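Local coordinates for beta-agarase B (Zobellia galactanivorans, PDB 4ATF), which cleaves the beta-1,4 linkages of agarose in a random manner with retention of anomeric configuration, giving mainly the tetramer, at residues A[113-118]-A[126-131]; A[137-142]-A[211-216]; A[158-163]-A[264-269]; A[164-169]-A[218-223]. The protein carries 1 engineered substitution. One frame throughout, in Å; residues are numbered along the deposited sequence. Where two conformers were deposited one is given.

Contacts 1, 2 and 4 join strands of the two facing layers of the sandwich: 125-132, 137-145 and 164-172 on the sugar-binding side, against 111-118, 210-215 and 218-224 behind. Contacts 1 and 2 lie deepest and meet largely through methyl groups, with one aromatic edge in contact 2. They hold neighbouring strands, as do contacts 2 and 4, whose centres are about 5 Å apart. Contact 4 lies farther out and adds a bridging water and an arginine stem. Contact 3, about 15 Å from the chain centre, stands apart: two short helices meet beside the bound glycan through a cation-pi pair. Contacts 1 and 4 both touch the same galactose.

Contact 1. Residues A[113-118]-A[126-131]; sequences IEARAK and SDVWLL. With GAL (beta-D-galactopyranose), chain E; AAL (3,6-anhydro-alpha-L-galactopyranose), chain B.
Ile113 and Leu130 meet tip to tip, and this is the tightest part of the contact: in the conformer given, CD1 of Ile113 lies 3.9 Å from CD2 of Leu130 and nearly as close to its CD1, so it fits against the fork of the leucine. Two residues along each strand, the single methyl of Ala115 faces Val128, with CB 4.2 Å from CG2. The short alanine suits the closer backbones there, whose CA atoms are 7.7 Å apart, against 9.9 Å for Ile113 and Leu130. Beyond this the fit loosens: Ala117 and Ser126 point inward but their side chains stop short of the other strand, and no hydrogen bond crosses. On the outer side of 113-118, Glu114 turns from the interface to salt bridges with Arg200 and Arg300, while the partly exposed Arg116 pairs with Asp297. The other side of 126-131 carries the sugar. The ring of Trp129 forms a platform there: C5 of the galactose stands 3.7 Å above the indole plane, over its centre, consistent with CH-pi contact. The anhydrogalactose follows, its O5 3.5 Å from Trp129 CH2. Its C6 lies 3.9 Å from Leu131 CD1. Alternate residues of 126-131 thus serve two purposes, Val128 and Leu130 filling the interior while Asp127, Trp129 and Leu131 line the glycan pocket. Aliphatic packing between layers behind an aromatic sugar platform is characteristic of the jelly-roll beta-sandwich of family GH16.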
# COMPACT_ATOMS: atom_id res chain seq x y z
N ILE A 113 6.03 -6.59 8.46
CA ILE A 113 5.77 -6.94 7.07
C ILE A 113 6.59 -6.04 6.18
O ILE A 113 6.61 -4.84 6.40
CB ILE A 113 4.28 -6.75 6.76
CG1 ILE A 113 3.42 -7.66 7.65
CG2 ILE A 113 3.99 -6.99 5.26
CD1 ILE A 113 1.88 -7.33 7.55
N GLU A 114 7.25 -6.63 5.18
CA GLU A 114 8.17 -5.92 4.31
C GLU A 114 8.08 -6.44 2.89
O GLU A 114 8.20 -7.67 2.60
CB GLU A 114 9.59 -6.10 4.86
CG GLU A 114 10.66 -5.23 4.18
CD GLU A 114 12.06 -5.53 4.75
OE1 GLU A 114 12.70 -6.49 4.29
OE2 GLU A 114 12.54 -4.79 5.65
N ALA A 115 7.91 -5.51 1.96
CA ALA A 115 7.87 -5.83 0.54
C ALA A 115 9.10 -5.28 -0.14
O ALA A 115 9.45 -4.14 0.12
CB ALA A 115 6.67 -5.16 -0.09
N ARG A 116 9.74 -6.08 -1.00
CA ARG A 116 10.77 -5.56 -1.85
C ARG A 116 10.11 -5.24 -3.23
O ARG A 116 9.61 -6.16 -3.94
CB ARG A 116 11.95 -6.56 -1.97
CG ARG A 116 13.06 -6.11 -2.98
CD ARG A 116 14.27 -7.04 -2.98
NE ARG A 116 15.45 -6.34 -3.61
CZ ARG A 116 15.82 -6.47 -4.87
NH1 ARG A 116 15.14 -7.29 -5.69
NH2 ARG A 116 16.88 -5.80 -5.35
N ALA A 117 10.04 -3.95 -3.59
CA ALA A 117 9.20 -3.55 -4.71
C ALA A 117 9.84 -2.42 -5.48
O ALA A 117 10.71 -1.66 -4.95
CB ALA A 117 7.73 -3.09 -4.19
N LYS A 118 9.38 -2.24 -6.71
CA LYS A 118 9.87 -1.16 -7.57
C LYS A 118 8.72 -0.25 -8.01
O LYS A 118 7.87 -0.62 -8.84
CB LYS A 118 10.61 -1.76 -8.78
CG LYS A 118 11.29 -0.74 -9.70
CD LYS A 118 12.02 -1.52 -10.84
CE LYS A 118 12.19 -0.62 -11.99
NZ LYS A 118 13.54 -0.16 -11.76
N SER A 126 1.51 3.31 -6.64
CA SER A 126 2.04 1.95 -6.40
C SER A 126 1.84 1.64 -4.93
O SER A 126 2.40 2.36 -4.10
CB SER A 126 3.53 1.93 -6.72
OG SER A 126 3.78 2.25 -8.08
N ASP A 127 1.01 0.66 -4.57
CA ASP A 127 0.54 0.49 -3.18
C ASP A 127 0.79 -0.91 -2.63
O ASP A 127 0.48 -1.91 -3.31
CB ASP A 127 -0.98 0.70 -3.14
CG ASP A 127 -1.39 2.11 -3.55
OD1 ASP A 127 -0.72 3.04 -3.09
OD2 ASP A 127 -2.39 2.26 -4.35
N VAL A 128 1.24 -0.97 -1.36
CA VAL A 128 1.19 -2.18 -0.55
C VAL A 128 0.60 -1.71 0.77
O VAL A 128 1.18 -0.83 1.44
CB VAL A 128 2.62 -2.76 -0.28
CG1 VAL A 128 2.57 -3.98 0.66
CG2 VAL A 128 3.30 -3.14 -1.62
N TRP A 129 -0.52 -2.29 1.19
CA TRP A 129 -1.24 -1.78 2.36
C TRP A 129 -2.01 -2.86 3.11
O TRP A 129 -2.13 -4.02 2.59
CB TRP A 129 -2.11 -0.56 1.95
CG TRP A 129 -3.05 -0.73 0.81
CD1 TRP A 129 -2.77 -1.11 -0.50
CD2 TRP A 129 -4.47 -0.50 0.87
NE1 TRP A 129 -3.94 -1.10 -1.24
CE2 TRP A 129 -4.99 -0.72 -0.43
CE3 TRP A 129 -5.34 -0.08 1.91
CZ2 TRP A 129 -6.36 -0.58 -0.72
CZ3 TRP A 129 -6.72 0.10 1.62
CH2 TRP A 129 -7.21 -0.16 0.29
N LEU A 130 -2.51 -2.52 4.32
CA LEU A 130 -3.26 -3.47 5.19
C LEU A 130 -4.61 -2.83 5.44
O LEU A 130 -4.68 -1.59 5.68
CB LEU A 130 -2.58 -3.65 6.56
CG LEU A 130 -1.10 -4.06 6.45
CD1 LEU A 130 -0.53 -4.13 7.91
CD2 LEU A 130 -0.91 -5.40 5.69
N LEU A 131 -5.69 -3.62 5.41
CA LEU A 131 -7.06 -2.99 5.57
C LEU A 131 -7.92 -3.97 6.36
O LEU A 131 -7.98 -5.15 5.97
CB LEU A 131 -7.71 -2.74 4.19
CG LEU A 131 -9.10 -2.12 4.18
CD1 LEU A 131 -8.96 -0.71 4.77
CD2 LEU A 131 -9.63 -2.05 2.72
C1 GAL E . -4.81 4.75 1.35
C2 GAL E . -6.30 4.99 1.15
C3 GAL E . -7.11 3.80 0.62
C4 GAL E . -6.42 3.36 -0.69
C5 GAL E . -4.90 3.14 -0.42
C6 GAL E . -4.13 2.58 -1.63
O2 GAL E . -6.77 5.26 2.44
O3 GAL E . -8.42 4.34 0.39
O4 GAL E . -6.57 4.40 -1.62
O5 GAL E . -4.21 4.26 0.15
O6 GAL E . -2.80 2.38 -1.14
C1 AAL B . -9.47 3.75 1.19
C2 AAL B . -10.76 4.59 0.96
C3 AAL B . -11.98 3.72 1.40
C4 AAL B . -12.09 2.37 0.78
C5 AAL B . -10.82 1.71 1.28
C6 AAL B . -11.00 1.99 2.80
O2 AAL B . -10.87 4.92 -0.42
O3 AAL B . -11.76 3.25 2.78
O4 AAL B . -13.21 1.57 1.03
O5 AAL B . -9.60 2.32 0.78

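Contact 2. Residues A[137-142]-A[211-216]; sequences QEIDIL and LEYYID
Tyr213 presents the edge of its ring to the backbone carbonyl of Asp140: CE2 is 3.3 Å from Asp140 O, which lies in the plane of the ring. The aromatic C-H edge is thus what this buried oxygen meets, since it has no hydrogen-bond partner in the model. The phenol end is held separately, Tyr213 OH bonding to Ser167 O on the next strand, and it passes 4.3 Å from CG2 of Ile139; Ile166 packs on the same side chain. A second ring, Tyr214, projects from the other side of its strand and has Glu212 OE1 at its edge, in plane. Tyr214 OH donates to that oxygen over 2.6 Å, meeting it 38° out of the carboxylate plane. Between the layers, Ile139 and Leu211 lie across each other, CD1 of Ile139 4.0 Å from CD2 of Leu211; with CG1 anti to the carbonyl carbon (chi1 -66°), Ile139 sends its longer branch toward the leucine. Trp205 touches both. The two strand segments run 10.0 Å apart at 28°, as layers stacked face to face do, and no backbone hydrogen bonds join them. Strand 137-145 alternates between this interior and the substrate: Glu138 and Asp140 both touch bound galactose on its other surface. The alternation is broken where Ile141 and Leu142 both face Val128 in a classic beta bulge. Glu138, probably the nucleophile, Asp140 two residues on, and a bulge before the probable proton donor, position 143, engineered to aspartate here, follow the ExDxxE pattern of bulge-type GH16 enzymes.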
# COMPACT_ATOMS: atom_id res chain seq x y z
N GLN A 137 -10.04 0.39 9.47
CA GLN A 137 -8.71 0.61 9.93
C GLN A 137 -7.72 0.15 8.80
O GLN A 137 -7.93 -0.89 8.16
CB GLN A 137 -8.44 -0.19 11.24
CG GLN A 137 -9.38 0.23 12.39
CD GLN A 137 -9.21 -0.64 13.64
OE1 GLN A 137 -9.96 -0.48 14.65
NE2 GLN A 137 -8.24 -1.51 13.63
N GLU A 138 -6.69 0.95 8.56
CA GLU A 138 -5.80 0.81 7.39
C GLU A 138 -4.38 1.22 7.77
O GLU A 138 -4.21 2.18 8.55
CB GLU A 138 -6.29 1.74 6.23
CG GLU A 138 -5.47 1.55 4.90
CD GLU A 138 -4.16 2.44 4.83
OE1 GLU A 138 -4.01 3.39 5.63
OE2 GLU A 138 -3.25 2.21 3.95
N ILE A 139 -3.36 0.52 7.25
CA ILE A 139 -1.96 0.86 7.47
C ILE A 139 -1.28 0.81 6.10
O ILE A 139 -1.39 -0.22 5.41
CB ILE A 139 -1.24 -0.13 8.43
CG1 ILE A 139 -1.83 -0.03 9.86
CG2 ILE A 139 0.33 0.21 8.44
CD1 ILE A 139 -1.56 -1.30 10.74
N ASP A 140 -0.69 1.93 5.65
CA ASP A 140 0.11 1.90 4.41
C ASP A 140 1.49 1.28 4.60
O ASP A 140 2.13 1.51 5.63
CB ASP A 140 0.46 3.28 3.97
CG ASP A 140 -0.71 4.10 3.65
OD1 ASP A 140 -1.85 3.63 3.44
OD2 ASP A 140 -0.40 5.31 3.68
N ILE A 141 1.99 0.46 3.71
CA ILE A 141 3.39 0.07 3.89
C ILE A 141 4.16 0.84 2.79
O ILE A 141 5.23 1.51 3.04
CB ILE A 141 3.53 -1.47 3.81
CG1 ILE A 141 2.78 -2.11 4.99
CG2 ILE A 141 5.03 -1.91 3.78
CD1 ILE A 141 2.50 -3.60 4.76
N LEU A 142 3.57 0.87 1.61
CA LEU A 142 4.18 1.64 0.48
C LEU A 142 3.00 2.39 -0.19
O LEU A 142 1.96 1.78 -0.52
CB LEU A 142 4.78 0.70 -0.57
CG LEU A 142 5.27 1.32 -1.92
CD1 LEU A 142 6.33 2.42 -1.71
CD2 LEU A 142 5.85 0.17 -2.88
N LEU A 211 3.35 2.19 15.54
CA LEU A 211 3.78 1.75 14.17
C LEU A 211 5.21 2.25 13.97
O LEU A 211 5.51 3.36 14.36
CB LEU A 211 2.89 2.43 13.07
CG LEU A 211 1.38 2.13 13.16
CD1 LEU A 211 0.58 3.00 12.08
CD2 LEU A 211 1.13 0.59 13.00
N GLU A 212 6.07 1.44 13.38
CA GLU A 212 7.42 1.90 12.97
C GLU A 212 7.58 1.59 11.50
O GLU A 212 7.31 0.46 11.11
CB GLU A 212 8.49 1.09 13.74
CG GLU A 212 8.44 1.42 15.25
CD GLU A 212 9.28 0.44 16.04
OE1 GLU A 212 9.96 -0.47 15.46
OE2 GLU A 212 9.29 0.60 17.25
N TYR A 213 8.05 2.56 10.70
CA TYR A 213 8.23 2.37 9.25
C TYR A 213 9.72 2.25 8.96
O TYR A 213 10.53 3.01 9.54
CB TYR A 213 7.66 3.61 8.48
CG TYR A 213 6.15 3.75 8.62
CD1 TYR A 213 5.59 4.44 9.72
CD2 TYR A 213 5.30 3.15 7.70
CE1 TYR A 213 4.20 4.59 9.88
CE2 TYR A 213 3.87 3.30 7.82
CZ TYR A 213 3.35 4.01 8.92
OH TYR A 213 1.98 4.18 9.05
N TYR A 214 10.08 1.34 8.04
CA TYR A 214 11.46 1.02 7.70
C TYR A 214 11.64 1.06 6.19
O TYR A 214 10.81 0.50 5.43
CB TYR A 214 11.82 -0.41 8.19
CG TYR A 214 11.82 -0.52 9.69
CD1 TYR A 214 10.61 -0.76 10.42
CD2 TYR A 214 13.02 -0.34 10.42
CE1 TYR A 214 10.64 -0.84 11.88
CE2 TYR A 214 13.05 -0.40 11.83
CZ TYR A 214 11.87 -0.63 12.54
OH TYR A 214 12.03 -0.67 13.92
N ILE A 215 12.71 1.70 5.73
CA ILE A 215 13.04 1.64 4.28
C ILE A 215 14.46 1.19 4.22
O ILE A 215 15.36 1.81 4.87
CB ILE A 215 12.87 3.00 3.55
CG1 ILE A 215 11.36 3.38 3.58
CG2 ILE A 215 13.32 2.89 2.11
CD1 ILE A 215 11.02 4.83 3.12
N ASP A 216 14.68 0.13 3.44
CA ASP A 216 16.04 -0.43 3.25
C ASP A 216 16.73 -0.71 4.56
O ASP A 216 17.91 -0.46 4.71
CB ASP A 216 16.86 0.49 2.32
CG ASP A 216 16.36 0.41 0.84
OD1 ASP A 216 15.67 -0.59 0.49
OD2 ASP A 216 16.69 1.33 0.02

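Contact 3. Residues A[158-163]-A[264-269]; sequences SYFSKK and QTWRSS
Phe160 and Arg267 both hold CG anti to their own carbonyl carbon, and the arginine chain then bends at chi3 (108°), which brings its NH1 over the phenyl ring. NH1 sits 3.2 Å above the centre of that face, its closest carbon being Phe160 CE2 at 3.4 Å. CZ of Arg267 lies 4.5 Å from the ring centroid and 6° off the normal. The guanidinium does not lie flat: the two planes are 77° apart, so one edge of the group points down into the ring. This cation-pi pair joins helices 158-161 and 265-268 at the wall of the glycan cleft, where Tyr159, Phe160 and Trp266 all belong to the pocket. Tyr159 CD2 covers the opposite face of Phe160, 3.7 Å above it. With an alanine here instead of Phe160, the Arg267 cation would probably lose its aromatic partner and a gap would open between arginine and tyrosine. CH2 of Trp266 reaches Phe160 CE1 at 3.9 Å, and one indole face is covered by Arg267 CG. Arg267 NH2 is hydrogen-bonded to Thr123 O, which probably restrains the guanidinium. Over Tyr159, the ammonium NZ of Lys163 donates to Tyr159 O at 2.8 Å, on a lone pair, and forms a salt bridge with Glu189.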
# COMPACT_ATOMS: atom_id res chain seq x y z
N SER A 158 9.03 15.50 -10.03
CA SER A 158 10.03 15.04 -9.08
C SER A 158 9.58 15.41 -7.64
O SER A 158 10.06 14.84 -6.63
CB SER A 158 11.45 15.57 -9.49
OG SER A 158 11.48 16.96 -9.23
N TYR A 159 8.61 16.32 -7.52
CA TYR A 159 8.01 16.54 -6.18
C TYR A 159 7.49 15.24 -5.57
O TYR A 159 7.65 14.98 -4.34
CB TYR A 159 6.86 17.53 -6.26
CG TYR A 159 6.25 17.80 -4.90
CD1 TYR A 159 6.79 18.81 -4.05
CD2 TYR A 159 5.14 17.06 -4.45
CE1 TYR A 159 6.23 19.09 -2.78
CE2 TYR A 159 4.58 17.33 -3.17
CZ TYR A 159 5.13 18.38 -2.35
OH TYR A 159 4.59 18.66 -1.09
N PHE A 160 6.84 14.44 -6.41
CA PHE A 160 6.40 13.10 -6.04
C PHE A 160 7.39 11.94 -6.25
O PHE A 160 7.39 10.96 -5.44
CB PHE A 160 5.10 12.80 -6.81
CG PHE A 160 3.95 13.63 -6.32
CD1 PHE A 160 3.37 13.36 -5.06
CD2 PHE A 160 3.49 14.75 -7.05
CE1 PHE A 160 2.26 14.15 -4.59
CE2 PHE A 160 2.40 15.56 -6.55
CZ PHE A 160 1.78 15.24 -5.33
N SER A 161 8.20 12.00 -7.31
CA SER A 161 9.07 10.84 -7.67
C SER A 161 10.10 10.57 -6.54
O SER A 161 10.64 9.47 -6.42
CB SER A 161 9.83 11.08 -8.97
OG SER A 161 10.90 11.94 -8.72
N LYS A 162 10.36 11.61 -5.71
CA LYS A 162 11.34 11.50 -4.62
C LYS A 162 10.67 11.24 -3.26
O LYS A 162 11.32 11.27 -2.24
CB LYS A 162 12.26 12.70 -4.58
CG LYS A 162 13.15 12.80 -5.89
CD LYS A 162 14.00 14.08 -5.89
CE LYS A 162 14.96 13.99 -7.05
NZ LYS A 162 15.59 15.28 -7.34
N LYS A 163 9.36 11.02 -3.22
CA LYS A 163 8.61 10.88 -1.89
C LYS A 163 7.90 9.54 -1.78
O LYS A 163 7.37 9.03 -2.77
CB LYS A 163 7.53 11.98 -1.69
CG LYS A 163 8.10 13.43 -1.50
CD LYS A 163 6.96 14.41 -1.24
CE LYS A 163 7.51 15.81 -0.96
NZ LYS A 163 8.48 16.31 -2.01
N GLN A 264 -6.19 7.98 -8.08
CA GLN A 264 -7.03 8.56 -7.04
C GLN A 264 -7.70 9.90 -7.50
O GLN A 264 -7.13 10.66 -8.29
CB GLN A 264 -6.15 8.75 -5.81
CG GLN A 264 -5.82 7.39 -5.28
CD GLN A 264 -4.54 7.28 -4.51
OE1 GLN A 264 -4.17 6.17 -4.02
NE2 GLN A 264 -3.87 8.38 -4.34
N THR A 265 -8.92 10.15 -7.00
CA THR A 265 -9.68 11.37 -7.37
C THR A 265 -8.92 12.70 -7.09
O THR A 265 -8.95 13.64 -7.89
CB THR A 265 -11.08 11.43 -6.69
OG1 THR A 265 -11.76 10.22 -6.99
CG2 THR A 265 -11.92 12.63 -7.27
N TRP A 266 -8.20 12.78 -5.99
CA TRP A 266 -7.52 14.06 -5.70
C TRP A 266 -6.42 14.39 -6.75
O TRP A 266 -5.97 15.56 -6.83
CB TRP A 266 -6.93 14.06 -4.27
CG TRP A 266 -5.73 13.16 -4.01
CD1 TRP A 266 -5.75 11.83 -3.74
CD2 TRP A 266 -4.33 13.54 -3.99
NE1 TRP A 266 -4.44 11.32 -3.57
CE2 TRP A 266 -3.56 12.36 -3.69
CE3 TRP A 266 -3.66 14.75 -4.17
CZ2 TRP A 266 -2.19 12.37 -3.57
CZ3 TRP A 266 -2.25 14.76 -4.06
CH2 TRP A 266 -1.53 13.57 -3.76
N ARG A 267 -6.02 13.36 -7.53
CA ARG A 267 -4.96 13.46 -8.57
C ARG A 267 -5.60 13.64 -9.94
O ARG A 267 -5.21 14.55 -10.65
CB ARG A 267 -4.03 12.20 -8.63
CG ARG A 267 -3.19 11.75 -7.39
CD ARG A 267 -2.05 10.75 -7.92
NE ARG A 267 -1.08 11.67 -7.73
CZ ARG A 267 0.05 11.97 -8.29
NH1 ARG A 267 0.54 12.97 -7.62
NH2 ARG A 267 0.72 11.38 -9.32
N SER A 268 -6.56 12.78 -10.32
CA SER A 268 -7.24 12.93 -11.67
C SER A 268 -8.33 13.98 -11.77
O SER A 268 -8.63 14.48 -12.87
CB SER A 268 -7.77 11.57 -12.18
OG SER A 268 -8.70 11.01 -11.26
N SER A 269 -8.95 14.33 -10.64
CA SER A 269 -9.97 15.43 -10.63
C SER A 269 -9.65 16.34 -9.46
O SER A 269 -10.44 16.36 -8.51
CB SER A 269 -11.37 14.88 -10.35
OG SER A 269 -11.80 14.11 -11.44

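Contact 4. Residues A[164-169]-A[218-223]; sequences VHISHH and VLVRTV. With GAL (beta-D-galactopyranose), chain E.
Around Ile166 and Arg221, whose CA atoms are 8.3 Å apart, the touching parts 166-168 and 220-223 run in nearly the same direction, 16° apart, with no direct hydrogen bond between them. Ile166 carries its long branch between its backbone N and carbonyl carbon, with chi1 at 38°, about 20° from the ideal staggered value. Its CD1 lands on the aliphatic stem of Arg221, 3.7 Å from CD, and touches CG2 of Val220 at 4.0 Å. The extended arginine carries on past it to a salt bridge between NH1 and Asp183. A water at the edge of the guanidinium, in its plane, accepts from Arg221 NH2 at 2.8 Å and donates to Ile166 O at 2.8 Å, so the backbone carbonyl is tied to the arginine through one molecule. Further along, in the conformer given, CE1 of His168 rests 4.1 Å from CG1 of Val223, while NE2 of the same ring bonds to Ile229 O. His169 faces the other way, to the substrate: galactose O2 stands 3.3 Å above the centre of its ring, and ND1 is held by Asp178. Replacing this histidine with an alanine would probably strip the sugar hydroxyl of the flat surface beneath it and leave Asp178 without its imidazole mate. Val220 and Arg221 both face Tyr213 in a classic beta bulge on strand 218-224, which pairs with 210-215; strand 164-172 lies antiparallel to the catalytic strand 137-145, and helix 226-229 packs against Arg221 and Val223.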
# COMPACT_ATOMS: atom_id res chain seq x y z
N VAL A 164 7.94 8.93 -0.60
CA VAL A 164 7.00 7.82 -0.36
C VAL A 164 6.11 8.19 0.82
O VAL A 164 6.60 8.74 1.81
CB VAL A 164 7.65 6.45 -0.15
CG1 VAL A 164 8.38 6.01 -1.38
CG2 VAL A 164 8.53 6.42 1.11
N HIS A 165 4.80 7.94 0.69
CA HIS A 165 3.83 8.34 1.68
C HIS A 165 3.70 7.20 2.68
O HIS A 165 3.38 6.11 2.29
CB HIS A 165 2.52 8.57 1.00
CG HIS A 165 1.49 9.15 1.91
ND1 HIS A 165 0.18 8.75 1.88
CD2 HIS A 165 1.59 10.07 2.90
CE1 HIS A 165 -0.50 9.42 2.80
NE2 HIS A 165 0.34 10.24 3.42
N ILE A 166 4.01 7.44 3.93
CA ILE A 166 3.96 6.39 4.94
C ILE A 166 2.95 6.77 5.98
O ILE A 166 3.24 7.60 6.81
CB ILE A 166 5.40 6.06 5.56
CG1 ILE A 166 6.23 7.35 5.75
CG2 ILE A 166 6.16 5.08 4.60
CD1 ILE A 166 7.57 7.12 6.50
N SER A 167 1.81 6.10 6.00
CA SER A 167 0.70 6.63 6.81
C SER A 167 -0.22 5.48 7.27
O SER A 167 0.11 4.29 7.10
CB SER A 167 -0.06 7.65 5.93
OG SER A 167 -0.87 8.50 6.74
N HIS A 168 -1.33 5.87 7.89
CA HIS A 168 -2.36 4.95 8.37
C HIS A 168 -3.66 5.75 8.37
O HIS A 168 -3.63 7.01 8.37
CB HIS A 168 -1.99 4.42 9.79
CG HIS A 168 -2.33 5.38 10.89
ND1 HIS A 168 -1.49 6.42 11.26
CD2 HIS A 168 -3.44 5.49 11.67
CE1 HIS A 168 -2.05 7.11 12.24
NE2 HIS A 168 -3.23 6.57 12.52
N HIS A 169 -4.82 5.07 8.36
CA HIS A 169 -6.12 5.77 8.35
C HIS A 169 -7.03 5.08 9.33
O HIS A 169 -6.95 3.87 9.47
CB HIS A 169 -6.82 5.71 6.95
CG HIS A 169 -6.09 6.43 5.86
ND1 HIS A 169 -6.58 7.59 5.30
CD2 HIS A 169 -4.94 6.14 5.19
CE1 HIS A 169 -5.74 8.01 4.36
NE2 HIS A 169 -4.73 7.16 4.28
N VAL A 218 16.25 0.44 7.69
CA VAL A 218 16.47 1.59 8.56
C VAL A 218 15.14 2.16 9.04
O VAL A 218 14.20 2.31 8.27
CB VAL A 218 17.21 2.77 7.78
CG1 VAL A 218 17.26 4.10 8.62
CG2 VAL A 218 18.51 2.39 7.44
N LEU A 219 15.05 2.47 10.32
CA LEU A 219 13.85 3.06 10.88
C LEU A 219 13.71 4.47 10.38
O LEU A 219 14.58 5.30 10.69
CB LEU A 219 14.02 3.22 12.39
CG LEU A 219 12.83 3.18 13.38
CD1 LEU A 219 13.10 4.19 14.54
CD2 LEU A 219 11.45 3.22 12.85
N VAL A 220 12.67 4.79 9.63
CA VAL A 220 12.60 6.15 9.08
C VAL A 220 11.52 7.03 9.78
O VAL A 220 11.59 8.26 9.70
CB VAL A 220 12.37 6.14 7.54
CG1 VAL A 220 13.60 5.41 6.79
CG2 VAL A 220 11.10 5.43 7.20
N ARG A 221 10.54 6.40 10.45
CA ARG A 221 9.46 7.13 11.14
C ARG A 221 8.82 6.27 12.20
O ARG A 221 8.58 5.06 11.97
CB ARG A 221 8.42 7.56 10.09
CG ARG A 221 7.16 8.20 10.66
CD ARG A 221 6.40 8.88 9.54
NE ARG A 221 5.06 9.32 9.92
CZ ARG A 221 4.74 10.56 10.32
NH1 ARG A 221 5.67 11.48 10.60
NH2 ARG A 221 3.47 10.87 10.51
N THR A 222 8.51 6.86 13.36
CA THR A 222 7.74 6.17 14.40
C THR A 222 6.41 6.94 14.61
O THR A 222 6.43 8.17 14.74
CB THR A 222 8.52 6.11 15.74
OG1 THR A 222 9.71 5.35 15.54
CG2 THR A 222 7.66 5.42 16.89
N VAL A 223 5.29 6.24 14.66
CA VAL A 223 4.01 6.90 14.86
C VAL A 223 3.44 6.20 16.07
O VAL A 223 3.13 4.99 16.03
CB VAL A 223 3.06 6.80 13.63
CG1 VAL A 223 1.67 7.36 13.96
CG2 VAL A 223 3.66 7.60 12.47
C1 GAL E . -4.81 4.75 1.35
C2 GAL E . -6.30 4.99 1.15
C3 GAL E . -7.11 3.80 0.62
C4 GAL E . -6.42 3.36 -0.69
C5 GAL E . -4.90 3.14 -0.42
C6 GAL E . -4.13 2.58 -1.63
O2 GAL E . -6.77 5.26 2.44
O3 GAL E . -8.42 4.34 0.39
O4 GAL E . -6.57 4.40 -1.62
O5 GAL E . -4.21 4.26 0.15
O6 GAL E . -2.80 2.38 -1.14
O HOH W 1 2.34 8.65 9.30